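Local coordinates for alkaline phosphatase (Antarctic bacterium, PDB 2W5V), which probably hydrolyses phosphate monoesters as an alkaline phosphatase, using bound zinc and magnesium ions, at residues 45-48 and 49-52; 116-120 and 121-125; 156-160 and 161-165. The protein carries 1 engineered substitution. One frame throughout, in Å; residues are numbered along the deposited sequence.

Overall arrangement
Interaction 1 lies at the start of helix 47-52, interactions 2 and 3 at the far ends of helices 114-120 and 151-158. Interaction 1 is buried near the metal site and against the second subunit, and a glutamine side chain folds back on the helix start. Interactions 2 and 3, about 12 Å apart between centres, lie on the opposite side of the chain's centre from interaction 1, and both are only partly buried. They lead into adjacent parallel strands of the large sheet, 124-129 and 165-169, and touch through Asp164 and Thr125. Interaction 2 closes with a Schellman motif, interaction 3 with a turn gripped by a serine.

Interaction 1 (45-48 and 49-52); sequences AGLS and QISS
Gln49 lays its aliphatic part alongside Ala45, its CB 4.0 Å from Ala45 CB, and then folds back on the start of its own helix. CG stands anti to the carbonyl carbon (chi1 -78°) and the chain bends at chi2, which brings OE1 to 2.8 Å from Gly46 N. That bond is weak, since its N-H is poorly aimed at 128°. The other end of the amide, NE2, is hydrogen-bonded to Glu303, which helps fix the rotation of the group. A water accepts from Ser48 N and donates weakly to Gln49 OE1, adding a link between the first turn and the glutamine.

Gly46 is the N-cap, and its carbonyl accepts the straight bond from Ile50 N at 3.1 Å (172°). At the next residue, Leu47 O is gripped twice by Ser51: Ser51 N lies 2.8 Å away and Ser51 OG 2.7 Å, approaching from opposite faces of the carbonyl plane. The hydroxyl is also hydrogen-bonded to Thr340 OG1 and Leu341 N of the second subunit, so one side chain joins the helix start to the dimer partner. Leu47 CD1 approaches Ile50 CB at 4.4 Å, and both side chains rest on Pro343. Ser52 OG turns back to Gln49 O at 2.7 Å, in the carbonyl plane.

Ala45 O is held by Ser300, next to the zinc ligand Asp301. This is a helix start with Gly46 as N-cap, shortly after strand 36-42 and the zinc and magnesium ligand Asp43 that follows it, close to the metal sites of the alkaline phosphatase fold.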
loop_
_atom_site.group_PDB
_atom_site.type_symbol
_atom_site.label_atom_id
_atom_site.label_comp_id
_atom_site.label_asym_id
_atom_site.label_seq_id
_atom_site.Cartn_x
_atom_site.Cartn_y
_atom_site.Cartn_z
ATOM N N ALA B 45 -3.315 -8.676 7.004
ATOM C CA ALA B 45 -2.445 -8.518 5.832
ATOM C C ALA B 45 -2.210 -7.056 5.432
ATOM O O ALA B 45 -3.083 -6.412 4.851
ATOM C CB ALA B 45 -2.997 -9.309 4.641
ATOM N N GLY B 46 -1.027 -6.534 5.737
ATOM C CA GLY B 46 -0.651 -5.229 5.217
ATOM C C GLY B 46 -0.107 -5.368 3.800
ATOM O O GLY B 46 -0.094 -6.451 3.240
ATOM N N LEU B 47 0.353 -4.276 3.211
ATOM C CA LEU B 47 0.879 -4.347 1.853
ATOM C C LEU B 47 2.133 -5.222 1.797
ATOM O O LEU B 47 2.387 -5.878 0.787
ATOM C CB LEU B 47 1.157 -2.948 1.309
ATOM C CG LEU B 47 1.727 -2.848 -0.109
ATOM C CD1 LEU B 47 0.896 -3.635 -1.120
ATOM C CD2 LEU B 47 1.815 -1.379 -0.498
ATOM N N SER B 48 2.904 -5.260 2.882
ATOM C CA SER B 48 4.085 -6.134 2.915
ATOM C C SER B 48 3.687 -7.613 2.836
ATOM O O SER B 48 4.307 -8.397 2.116
ATOM C CB SER B 48 4.922 -5.875 4.165
ATOM O OG SER B 48 5.592 -4.622 4.095
ATOM N N GLN B 49 2.639 -7.987 3.561
ATOM C CA GLN B 49 2.138 -9.359 3.512
ATOM C C GLN B 49 1.649 -9.697 2.113
ATOM O O GLN B 49 1.960 -10.759 1.574
ATOM C CB GLN B 49 0.989 -9.562 4.502
ATOM C CG GLN B 49 1.406 -9.734 5.954
ATOM C CD GLN B 49 1.620 -8.414 6.662
ATOM O OE1 GLN B 49 1.674 -7.359 6.032
ATOM N NE2 GLN B 49 1.745 -8.467 7.981
ATOM N N ILE B 50 0.871 -8.790 1.532
ATOM C CA ILE B 50 0.382 -8.960 0.170
ATOM C C ILE B 50 1.552 -9.137 -0.787
ATOM O O ILE B 50 1.520 -9.986 -1.682
ATOM C CB ILE B 50 -0.462 -7.735 -0.276
ATOM C CG1 ILE B 50 -1.784 -7.663 0.513
ATOM C CG2 ILE B 50 -0.718 -7.768 -1.776
ATOM C CD1 ILE B 50 -2.455 -6.290 0.420
ATOM N N SER B 51 2.590 -8.331 -0.591
ATOM C CA SER B 51 3.767 -8.380 -1.454
ATOM C C SER B 51 4.464 -9.747 -1.478
ATOM O O SER B 51 5.069 -10.130 -2.488
ATOM C CB SER B 51 4.760 -7.304 -1.034
ATOM O OG SER B 51 4.199 -6.024 -1.246
ATOM N N SER B 52 4.374 -10.493 -0.382
ATOM C CA SER B 52 5.045 -11.789 -0.325
ATOM C C SER B 52 4.561 -12.741 -1.417
ATOM O O SER B 52 5.320 -13.589 -1.870
ATOM C CB SER B 52 4.933 -12.430 1.073
ATOM O OG SER B 52 3.610 -12.844 1.360
HETATM O O HOH W 1 2.478 -4.053 5.497
#

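Interaction 2 (116-120 and 121-125)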
loop_
_atom_site.group_PDB
_atom_site.type_symbol
_atom_site.label_atom_id
_atom_site.label_comp_id
_atom_site.label_asym_id
_atom_site.label_seq_id
_atom_site.Cartn_x
_atom_site.Cartn_y
_atom_site.Cartn_z
ATOM N N GLU B 116 -27.928 -7.787 7.454
ATOM C CA GLU B 116 -29.332 -7.532 7.782
ATOM C C GLU B 116 -30.020 -6.690 6.700
ATOM O O GLU B 116 -31.185 -6.911 6.372
ATOM C CB GLU B 116 -29.451 -6.876 9.167
ATOM C CG GLU B 116 -29.074 -7.840 10.290
ATOM C CD GLU B 116 -28.791 -7.165 11.634
ATOM O OE1 GLU B 116 -28.431 -5.966 11.667
ATOM O OE2 GLU B 116 -28.907 -7.857 12.668
ATOM N N ILE B 117 -29.291 -5.730 6.142
ATOM C CA ILE B 117 -29.782 -4.962 4.997
ATOM C C ILE B 117 -29.969 -5.864 3.774
ATOM O O ILE B 117 -30.984 -5.792 3.078
ATOM C CB ILE B 117 -28.812 -3.800 4.664
ATOM C CG1 ILE B 117 -28.935 -2.711 5.738
ATOM C CG2 ILE B 117 -29.083 -3.246 3.260
ATOM C CD1 ILE B 117 -27.816 -1.698 5.716
ATOM N N ALA B 118 -28.998 -6.734 3.514
ATOM C CA ALA B 118 -29.097 -7.615 2.356
ATOM C C ALA B 118 -30.375 -8.454 2.446
ATOM O O ALA B 118 -31.137 -8.573 1.479
ATOM C CB ALA B 118 -27.880 -8.512 2.275
ATOM N N ALA B 119 -30.603 -9.036 3.617
ATOM C CA ALA B 119 -31.773 -9.879 3.834
ATOM C C ALA B 119 -33.058 -9.116 3.535
ATOM O O ALA B 119 -33.953 -9.641 2.881
ATOM C CB ALA B 119 -31.787 -10.418 5.251
ATOM N N LEU B 120 -33.135 -7.875 4.007
ATOM C CA LEU B 120 -34.308 -7.038 3.783
ATOM C C LEU B 120 -34.476 -6.632 2.322
ATOM O O LEU B 120 -35.554 -6.183 1.923
ATOM C CB LEU B 120 -34.258 -5.795 4.670
ATOM C CG LEU B 120 -34.553 -6.070 6.147
ATOM C CD1 LEU B 120 -34.386 -4.812 6.985
ATOM C CD2 LEU B 120 -35.950 -6.653 6.314
ATOM N N ASN B 121 -33.414 -6.785 1.529
ATOM C CA ASN B 121 -33.486 -6.513 0.096
ATOM C C ASN B 121 -33.581 -7.795 -0.727
ATOM O O ASN B 121 -33.270 -7.806 -1.920
ATOM C CB ASN B 121 -32.283 -5.672 -0.366
ATOM C CG ASN B 121 -32.374 -4.230 0.093
ATOM O OD1 ASN B 121 -32.760 -3.345 -0.672
ATOM N ND2 ASN B 121 -32.056 -3.991 1.358
ATOM N N ASN B 122 -34.004 -8.877 -0.083
ATOM C CA ASN B 122 -34.146 -10.163 -0.761
ATOM C C ASN B 122 -32.815 -10.690 -1.305
ATOM O O ASN B 122 -32.779 -11.372 -2.327
ATOM C CB ASN B 122 -35.174 -10.057 -1.894
ATOM C CG ASN B 122 -35.607 -11.415 -2.425
ATOM O OD1 ASN B 122 -35.658 -12.400 -1.683
ATOM N ND2 ASN B 122 -35.925 -11.472 -3.717
ATOM N N ILE B 123 -31.720 -10.371 -0.620
ATOM C CA ILE B 123 -30.394 -10.855 -1.016
ATOM C C ILE B 123 -29.991 -12.062 -0.162
ATOM O O ILE B 123 -30.080 -12.013 1.069
ATOM C CB ILE B 123 -29.334 -9.753 -0.823
ATOM C CG1 ILE B 123 -29.798 -8.427 -1.440
ATOM C CG2 ILE B 123 -27.982 -10.182 -1.390
ATOM C CD1 ILE B 123 -29.964 -8.475 -2.939
ATOM N N LYS B 124 -29.548 -13.144 -0.799
ATOM C CA LYS B 124 -29.019 -14.303 -0.066
ATOM C C LYS B 124 -27.606 -14.013 0.491
ATOM O O LYS B 124 -26.788 -13.382 -0.177
ATOM C CB LYS B 124 -28.997 -15.537 -0.974
ATOM C CG LYS B 124 -30.378 -16.110 -1.303
ATOM C CD LYS B 124 -30.924 -16.929 -0.138
ATOM C CE LYS B 124 -32.290 -17.520 -0.451
ATOM N NZ LYS B 124 -33.310 -16.460 -0.664
ATOM N N THR B 125 -27.317 -14.470 1.707
ATOM C CA THR B 125 -26.076 -14.076 2.379
ATOM C C THR B 125 -25.249 -15.263 2.868
ATOM O O THR B 125 -25.790 -16.295 3.267
ATOM C CB THR B 125 -26.368 -13.157 3.583
ATOM O OG1 THR B 125 -27.259 -13.822 4.489
ATOM C CG2 THR B 125 -27.007 -11.855 3.121
#
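Ala118 O is gripped by two backbone donors, Ile123 N at 2.8 Å and Asn121 N at 2.9 Å, which reach it from opposite faces of the carbonyl plane. The first of these, together with Asn122 N to Ala119 O at 3.1 Å, makes a Schellman motif: Asn122 takes a positive phi (62°) as the C-prime residue, and the chain reverses out of the helix. Asn121 reinforces the end with its side chain. Its ND2 donates to Ile117 O at 2.7 Å, nearly straight at 168°; the acceptor lies in the amide plane of Asn121, while the donor stands above the plane of the carbonyl. Having CG anti to its own carbonyl carbon (chi1 -73°) brings the amide back along the helix beside Ile117, and OD1 is held by Asn374 N. Beyond the reversal, Ala118 CB packs against both Ile123 CB and Thr125 CG2, each at 3.6 Å, so that the helix and the outgoing chain meet through apolar carbon atoms. The segment thus passes from helix 114-120 into strand 124-129, where Lys124 pairs through its backbone with Ala248 and Phe250, at the start of strand 249-255, while Ile117 rests on Phe364 and Leu368 of helix 362-371.

Interaction 3 (156-160 and 161-165); sequences MDMTE and SDLDF
A type I beta turn from Met158 to Ser161 follows the body of helix 151-158, after which the chain runs on into strand 165-169. Ser161 N closes the turn on Met158 O at 3.1 Å, a straight bond (161°) that comes from well above the carbonyl plane. Just before it, Glu160 N still bonds to Asp157 O.

Ser161 also brings its hydroxyl to the same oxygen. OG sits between the backbone N and the carbonyl carbon (chi1 73°), which places it 2.8 Å from Met158 O and only 18° from that carbonyl's plane. Two donors of one residue therefore hold a single acceptor in the turn. Ser161 OG in turn accepts a weak bond from Leu163 N at 3.5 Å, so that it ties the turn to the chain beyond. Replacing Ser161 by an alanine would probably leave Met158 O without the second of its two Ser161 donors, and Leu163 N without this weak partner, making the exit from the turn less firmly held. On the helix side, Thr159 OG1 reaches back to Met156 O at 2.7 Å, in the carbonyl plane.

The apolar part is a crossing of Met158 and Leu163 at about a right angle. Bends at chi2 and chi3 bring Met158 SD and CE against Leu163 CD1, at 3.6 and 3.9 Å; SD also lies 3.8 Å from Ser161 OG. Tyr142 touches both side chains.

Asp157 belongs to a magnesium site, with Glu153 and His144, that holds no ion in this chain. Helix 183-188 packs on Met158 and Thr159 through Leu187, while Leu163 rests on Thr125 and Val127 of strand 124-129, which neighbours strand 165-169 in the large sheet.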
loop_
_atom_site.group_PDB
_atom_site.type_symbol
_atom_site.label_atom_id
_atom_site.label_comp_id
_atom_site.label_asym_id
_atom_site.label_seq_id
_atom_site.Cartn_x
_atom_site.Cartn_y
_atom_site.Cartn_z
ATOM N N MET B 156 -25.008 -18.598 19.594
ATOM C CA MET B 156 -26.457 -18.511 19.734
ATOM C C MET B 156 -27.044 -17.443 18.804
ATOM O O MET B 156 -28.137 -17.628 18.270
ATOM C CB MET B 156 -26.854 -18.216 21.184
ATOM C CG MET B 156 -28.357 -18.176 21.397
ATOM S SD MET B 156 -29.084 -19.829 21.338
ATOM C CE MET B 156 -28.315 -20.576 22.773
ATOM N N ASP B 157 -26.329 -16.329 18.622
ATOM C CA ASP B 157 -26.766 -15.276 17.699
ATOM C C ASP B 157 -26.900 -15.794 16.263
ATOM O O ASP B 157 -27.758 -15.334 15.503
ATOM C CB ASP B 157 -25.796 -14.088 17.717
ATOM C CG ASP B 157 -25.902 -13.252 18.986
ATOM O OD1 ASP B 157 -26.904 -13.386 19.730
ATOM O OD2 ASP B 157 -24.978 -12.446 19.236
ATOM N N MET B 158 -26.041 -16.737 15.890
ATOM C CA MET B 158 -26.111 -17.332 14.557
ATOM C C MET B 158 -27.509 -17.881 14.291
ATOM O O MET B 158 -28.056 -17.727 13.199
ATOM C CB MET B 158 -25.063 -18.443 14.399
ATOM C CG MET B 158 -25.168 -19.238 13.091
ATOM S SD MET B 158 -24.667 -18.266 11.658
ATOM C CE MET B 158 -22.883 -18.386 11.787
ATOM N N THR B 159 -28.092 -18.511 15.304
ATOM C CA THR B 159 -29.400 -19.135 15.155
ATOM C C THR B 159 -30.513 -18.110 14.947
ATOM O O THR B 159 -31.620 -18.468 14.547
ATOM C CB THR B 159 -29.745 -20.036 16.371
ATOM O OG1 THR B 159 -30.207 -19.226 17.463
ATOM C CG2 THR B 159 -28.520 -20.843 16.797
ATOM N N GLU B 160 -30.222 -16.842 15.224
ATOM C CA GLU B 160 -31.219 -15.780 15.090
ATOM C C GLU B 160 -30.887 -14.864 13.910
ATOM O O GLU B 160 -31.570 -13.870 13.663
ATOM C CB GLU B 160 -31.285 -14.943 16.368
ATOM C CG GLU B 160 -31.454 -15.743 17.657
ATOM C CD GLU B 160 -30.891 -15.015 18.874
ATOM O OE1 GLU B 160 -30.409 -13.871 18.715
ATOM O OE2 GLU B 160 -30.921 -15.587 19.988
ATOM N N SER B 161 -29.825 -15.200 13.190
ATOM C CA SER B 161 -29.348 -14.343 12.113
ATOM C C SER B 161 -30.076 -14.626 10.805
ATOM O O SER B 161 -30.871 -15.556 10.714
ATOM C CB SER B 161 -27.839 -14.518 11.918
ATOM O OG SER B 161 -27.548 -15.760 11.297
ATOM N N ASP B 162 -29.778 -13.823 9.788
ATOM C CA ASP B 162 -30.419 -13.947 8.485
ATOM C C ASP B 162 -29.577 -14.773 7.506
ATOM O O ASP B 162 -29.994 -15.020 6.374
ATOM C CB ASP B 162 -30.683 -12.554 7.904
ATOM C CG ASP B 162 -31.687 -11.758 8.724
ATOM O OD1 ASP B 162 -32.826 -12.253 8.905
ATOM O OD2 ASP B 162 -31.340 -10.639 9.177
ATOM N N LEU B 163 -28.396 -15.199 7.948
ATOM C CA LEU B 163 -27.479 -15.957 7.099
ATOM C C LEU B 163 -28.147 -17.154 6.436
ATOM O O LEU B 163 -28.923 -17.874 7.070
ATOM C CB LEU B 163 -26.284 -16.445 7.910
ATOM C CG LEU B 163 -25.160 -15.449 8.137
ATOM C CD1 LEU B 163 -24.019 -16.144 8.858
ATOM C CD2 LEU B 163 -24.708 -14.881 6.802
ATOM N N ASP B 164 -27.826 -17.371 5.166
ATOM C CA ASP B 164 -28.345 -18.508 4.420
ATOM C C ASP B 164 -27.295 -19.603 4.290
ATOM O O ASP B 164 -27.624 -20.769 4.069
ATOM C CB ASP B 164 -28.772 -18.053 3.029
ATOM C CG ASP B 164 -29.860 -16.989 3.078
ATOM O OD1 ASP B 164 -31.020 -17.315 3.434
ATOM O OD2 ASP B 164 -29.552 -15.823 2.755
ATOM N N PHE B 165 -26.029 -19.218 4.430
ATOM C CA PHE B 165 -24.913 -20.143 4.242
ATOM C C PHE B 165 -23.746 -19.771 5.156
ATOM O O PHE B 165 -23.447 -18.594 5.332
ATOM C CB PHE B 165 -24.452 -20.085 2.781
ATOM C CG PHE B 165 -23.328 -21.037 2.442
ATOM C CD1 PHE B 165 -23.594 -22.258 1.836
ATOM C CD2 PHE B 165 -22.009 -20.699 2.705
ATOM C CE1 PHE B 165 -22.558 -23.130 1.507
ATOM C CE2 PHE B 165 -20.967 -21.567 2.381
ATOM C CZ PHE B 165 -21.241 -22.781 1.781
HETATM O O HOH W 2 -32.074 -18.295 11.731
#